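Local coordinates for protein hemolysin BL lytic component L1 (Bacillus cereus, PDB 7NMQ) that probably acts as one of the components of the haemolysin BL enterotoxin, an alpha-helical pore-forming toxin that lyses cells, at residues 170-184 / 276-289. Residues are numbered along the deposited sequence; the frame is centred on the assembly and turned at random. Where two conformers were deposited one is given.
Sequences QATIPQLQAEIEQLR and ANQAVLSLTNAKET. With EDO (1,2-ethanediol), chain G.
Arg-184 reaches across from helix 173-200 to helix 275-325 and takes hold of Thr-289 end-on, its NH1 and NH2 both donating to the single hydroxyl OG1. The NH2 bond, 2.8 Å from Arg-184 NH2 to Thr-289 OG1, is the straighter at 149°, and both lie near the guanidinium plane. Bends at chi2 and chi3 bring the guanidinium to that hydroxyl, while CB of Glu-288 lies over one of its faces. NH1 also makes a weak bond to the backbone O of Asn-285; a second, to OD1, is doubtful because that side chain has two conformers. Its ND2 is held by Ala-226 O, in the strand 225-230, and by Gln-34. NE donates to O2 of an ethanediol, probably from the crystallisation liquor, which in turn bonds to Arg-184 O.

The two helices run the same way, 37° apart, with axes 9.4 Å from each other at closest. Their tight part is apolar: CG2 of Ile-173 sits 3.6 Å from Val-280 CG2, and Leu-176 crosses Leu-281 at about a right angle. Helices 161-169 and 247-272 add Leu-166 and Leu-269 to this layer.

The partly exposed side is polar and more loosely packed. There Lys-287 NZ bridges Glu-181 OE2 (2.9 Å) and Glu-288 OE2 (2.8 Å). In the modelled conformer, Gln-177 NE2 donates to the same Glu-181 oxygen from the opposite face of the carboxylate. Glu-181 OE2 and Glu-288 OE2 lie 4.4 Å apart, and the lysine's charge probably offsets their repulsion, so this border seems to depend on electrostatic balance, the centre on apolar fit.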
# COMPACT_ATOMS: atom_id res chain seq x y z
N GLN A 170 0.27 10.75 37.38
CA GLN A 170 -1.10 10.17 37.34
C GLN A 170 -1.00 8.66 37.16
O GLN A 170 -0.51 8.20 36.09
CB GLN A 170 -1.95 10.77 36.23
CG GLN A 170 -2.25 12.25 36.45
CD GLN A 170 -3.38 12.78 35.60
OE1 GLN A 170 -3.29 13.87 35.04
NE2 GLN A 170 -4.47 12.04 35.54
N ALA A 171 -1.41 7.91 38.16
CA ALA A 171 -1.24 6.45 38.25
C ALA A 171 -2.09 5.71 37.23
O ALA A 171 -1.80 4.55 37.00
CB ALA A 171 -1.56 6.01 39.67
N THR A 172 -3.09 6.36 36.62
CA THR A 172 -3.98 5.71 35.65
C THR A 172 -3.30 5.65 34.26
O THR A 172 -3.86 4.99 33.39
CB THR A 172 -5.32 6.42 35.57
OG1 THR A 172 -5.08 7.81 35.31
CG2 THR A 172 -6.13 6.25 36.83
N ILE A 173 -2.22 6.38 34.03
CA ILE A 173 -1.60 6.50 32.67
C ILE A 173 -1.16 5.16 32.12
O ILE A 173 -1.42 4.90 30.94
CB ILE A 173 -0.53 7.59 32.66
CG1 ILE A 173 -1.26 8.93 32.62
CG2 ILE A 173 0.45 7.42 31.51
CD1 ILE A 173 -0.40 10.12 32.65
N PRO A 174 -0.47 4.28 32.84
CA PRO A 174 -0.04 3.02 32.21
C PRO A 174 -1.22 2.21 31.67
O PRO A 174 -1.10 1.63 30.56
CB PRO A 174 0.75 2.36 33.34
CG PRO A 174 1.29 3.54 34.13
CD PRO A 174 0.13 4.50 34.17
N GLN A 175 -2.35 2.18 32.36
CA GLN A 175 -3.52 1.37 31.92
C GLN A 175 -4.09 2.04 30.66
O GLN A 175 -4.48 1.33 29.71
CB GLN A 175 -4.54 1.23 33.05
CG GLN A 175 -5.78 0.43 32.70
CD GLN A 175 -6.57 -0.02 33.90
OE1 GLN A 175 -6.45 0.48 35.02
NE2 GLN A 175 -7.43 -1.01 33.68
N LEU A 176 -4.05 3.36 30.61
CA LEU A 176 -4.57 4.09 29.44
C LEU A 176 -3.69 3.79 28.22
O LEU A 176 -4.23 3.50 27.11
CB LEU A 176 -4.60 5.59 29.73
CG LEU A 176 -5.22 6.43 28.63
CD1 LEU A 176 -6.64 5.96 28.31
CD2 LEU A 176 -5.20 7.91 28.99
N GLN A 177 -2.37 3.87 28.39
CA GLN A 177 -1.42 3.56 27.31
C GLN A 177 -1.69 2.14 26.80
O GLN A 177 -1.74 1.94 25.58
CB GLN A 177 0.02 3.67 27.79
CG GLN A 177 1.00 3.22 26.72
CD GLN A 177 2.39 3.09 27.27
OE1 GLN A 177 2.82 3.89 28.08
NE2 GLN A 177 3.10 2.06 26.84
N ALA A 178 -1.84 1.18 27.71
CA ALA A 178 -2.01 -0.24 27.32
C ALA A 178 -3.33 -0.37 26.57
O ALA A 178 -3.38 -1.13 25.58
CB ALA A 178 -1.98 -1.09 28.55
N GLU A 179 -4.36 0.38 26.98
CA GLU A 179 -5.70 0.29 26.34
C GLU A 179 -5.59 0.78 24.89
O GLU A 179 -6.11 0.12 23.99
CB GLU A 179 -6.76 1.12 27.07
CG GLU A 179 -8.16 1.00 26.51
CD GLU A 179 -9.23 1.74 27.30
OE1 GLU A 179 -8.90 2.40 28.29
OE2 GLU A 179 -10.39 1.67 26.88
N ILE A 180 -4.94 1.92 24.68
CA ILE A 180 -4.74 2.45 23.30
C ILE A 180 -4.01 1.40 22.46
O ILE A 180 -4.46 1.10 21.36
CB ILE A 180 -3.99 3.78 23.31
CG1 ILE A 180 -4.87 4.85 23.97
CG2 ILE A 180 -3.52 4.16 21.91
CD1 ILE A 180 -6.30 4.86 23.46
N GLU A 181 -2.88 0.91 22.95
CA GLU A 181 -2.04 -0.03 22.18
C GLU A 181 -2.88 -1.25 21.78
O GLU A 181 -2.82 -1.66 20.61
CB GLU A 181 -0.83 -0.48 23.00
CG GLU A 181 0.22 0.61 23.12
CD GLU A 181 1.30 0.43 24.19
OE1 GLU A 181 1.09 -0.41 25.12
OE2 GLU A 181 2.31 1.19 24.17
N GLN A 182 -3.68 -1.76 22.69
CA GLN A 182 -4.56 -2.91 22.38
C GLN A 182 -5.60 -2.53 21.32
O GLN A 182 -5.84 -3.32 20.40
CB GLN A 182 -5.26 -3.47 23.62
CG GLN A 182 -6.04 -4.76 23.32
CD GLN A 182 -5.20 -5.87 22.71
OE1 GLN A 182 -4.39 -6.50 23.37
NE2 GLN A 182 -5.38 -6.12 21.42
N LEU A 183 -6.27 -1.39 21.49
CA LEU A 183 -7.33 -0.95 20.54
C LEU A 183 -6.69 -0.82 19.15
O LEU A 183 -7.30 -1.24 18.14
CB LEU A 183 -7.91 0.39 20.97
CG LEU A 183 -8.86 0.32 22.16
CD1 LEU A 183 -9.23 1.72 22.64
CD2 LEU A 183 -10.08 -0.49 21.81
N ARG A 184 -5.53 -0.21 19.04
CA ARG A 184 -4.88 0.02 17.73
C ARG A 184 -4.48 -1.33 17.10
O ARG A 184 -4.63 -1.48 15.88
CB ARG A 184 -3.69 0.95 17.89
CG ARG A 184 -4.06 2.41 18.10
CD ARG A 184 -4.89 2.99 16.94
NE ARG A 184 -4.25 2.86 15.64
CZ ARG A 184 -3.22 3.56 15.21
NH1 ARG A 184 -2.70 4.50 15.99
NH2 ARG A 184 -2.68 3.32 14.01
N ALA A 276 -2.96 16.09 30.18
CA ALA A 276 -1.89 15.08 30.30
C ALA A 276 -2.36 13.75 29.69
O ALA A 276 -1.59 13.12 28.95
CB ALA A 276 -1.49 14.90 31.73
N ASN A 277 -3.57 13.32 30.00
CA ASN A 277 -4.07 12.02 29.51
C ASN A 277 -4.33 12.13 28.02
O ASN A 277 -4.05 11.12 27.28
CB ASN A 277 -5.28 11.58 30.31
CG ASN A 277 -4.86 11.01 31.65
OD1 ASN A 277 -5.05 11.62 32.69
ND2 ASN A 277 -4.36 9.81 31.66
N GLN A 278 -4.75 13.27 27.51
CA GLN A 278 -4.88 13.45 26.04
C GLN A 278 -3.51 13.28 25.38
O GLN A 278 -3.44 12.77 24.27
CB GLN A 278 -5.51 14.79 25.67
CG GLN A 278 -6.98 14.81 25.95
CD GLN A 278 -7.66 16.09 25.54
OE1 GLN A 278 -7.03 17.12 25.34
NE2 GLN A 278 -8.97 16.01 25.43
N ALA A 279 -2.46 13.74 26.03
CA ALA A 279 -1.10 13.63 25.48
C ALA A 279 -0.71 12.15 25.45
O ALA A 279 -0.12 11.72 24.49
CB ALA A 279 -0.10 14.42 26.28
N VAL A 280 -1.00 11.41 26.49
CA VAL A 280 -0.68 9.95 26.48
C VAL A 280 -1.39 9.31 25.29
O VAL A 280 -0.80 8.49 24.57
CB VAL A 280 -1.09 9.30 27.80
CG1 VAL A 280 -0.99 7.79 27.70
CG2 VAL A 280 -0.26 9.88 28.91
N LEU A 281 -2.65 9.65 25.10
CA LEU A 281 -3.43 9.07 24.01
C LEU A 281 -2.79 9.44 22.68
O LEU A 281 -2.63 8.56 21.79
CB LEU A 281 -4.87 9.57 24.09
CG LEU A 281 -5.68 8.90 25.17
CD1 LEU A 281 -6.96 9.63 25.44
CD2 LEU A 281 -5.97 7.47 24.88
N SER A 282 -2.53 10.71 22.47
CA SER A 282 -2.09 11.15 21.13
C SER A 282 -0.69 10.59 20.85
O SER A 282 -0.45 10.17 19.71
CB SER A 282 -2.18 12.64 20.98
OG SER A 282 -1.28 13.29 21.82
N LEU A 283 0.20 10.64 21.83
CA LEU A 283 1.55 10.13 21.60
C LEU A 283 1.53 8.63 21.38
O LEU A 283 2.33 8.15 20.53
CB LEU A 283 2.45 10.48 22.78
CG LEU A 283 2.65 11.99 22.93
CD1 LEU A 283 3.43 12.20 24.20
CD2 LEU A 283 3.36 12.62 21.74
N THR A 284 0.71 7.91 22.10
CA THR A 284 0.68 6.44 21.96
C THR A 284 0.11 6.08 20.59
O THR A 284 0.60 5.20 19.89
CB THR A 284 -0.10 5.78 23.10
OG1 THR A 284 0.49 6.17 24.34
CG2 THR A 284 -0.05 4.27 22.99
N ASN A 285 -0.94 6.77 20.18
CA ASN A 285 -1.56 6.61 18.85
C ASN A 285 -0.49 6.83 17.78
O ASN A 285 -0.39 6.00 16.86
CB ASN A 285 -2.73 7.59 18.71
CG ASN A 285 -3.45 7.47 17.40
OD1 ASN A 285 -4.05 6.45 17.15
ND2 ASN A 285 -3.48 8.56 16.64
N ALA A 286 0.24 7.94 17.87
CA ALA A 286 1.28 8.26 16.87
C ALA A 286 2.35 7.17 16.88
O ALA A 286 2.85 6.82 15.81
CB ALA A 286 1.82 9.63 17.08
N LYS A 287 2.75 6.71 18.06
CA LYS A 287 3.82 5.70 18.16
C LYS A 287 3.41 4.49 17.33
O LYS A 287 4.24 3.93 16.59
CB LYS A 287 4.01 5.36 19.63
CG LYS A 287 5.09 4.34 19.89
CD LYS A 287 5.35 4.18 21.37
CE LYS A 287 4.19 3.65 22.15
NZ LYS A 287 3.80 2.26 21.88
N GLU A 288 2.18 4.06 17.50
CA GLU A 288 1.71 2.85 16.82
C GLU A 288 1.74 3.08 15.31
O GLU A 288 2.24 2.22 14.55
CB GLU A 288 0.35 2.44 17.33
CG GLU A 288 0.35 2.02 18.79
CD GLU A 288 1.39 0.91 19.05
OE1 GLU A 288 1.33 -0.16 18.38
OE2 GLU A 288 2.34 1.16 19.81
N THR A 289 1.21 4.20 14.86
CA THR A 289 1.14 4.50 13.43
C THR A 289 2.55 4.57 12.86
O THR A 289 2.78 4.12 11.73
CB THR A 289 0.34 5.76 13.16
OG1 THR A 289 -0.99 5.53 13.62
CG2 THR A 289 0.37 6.10 11.68
C1 EDO G . -4.35 0.33 11.58
O1 EDO G . -5.60 0.49 10.98
C2 EDO G . -4.19 1.09 12.83
O2 EDO G . -4.82 0.61 14.00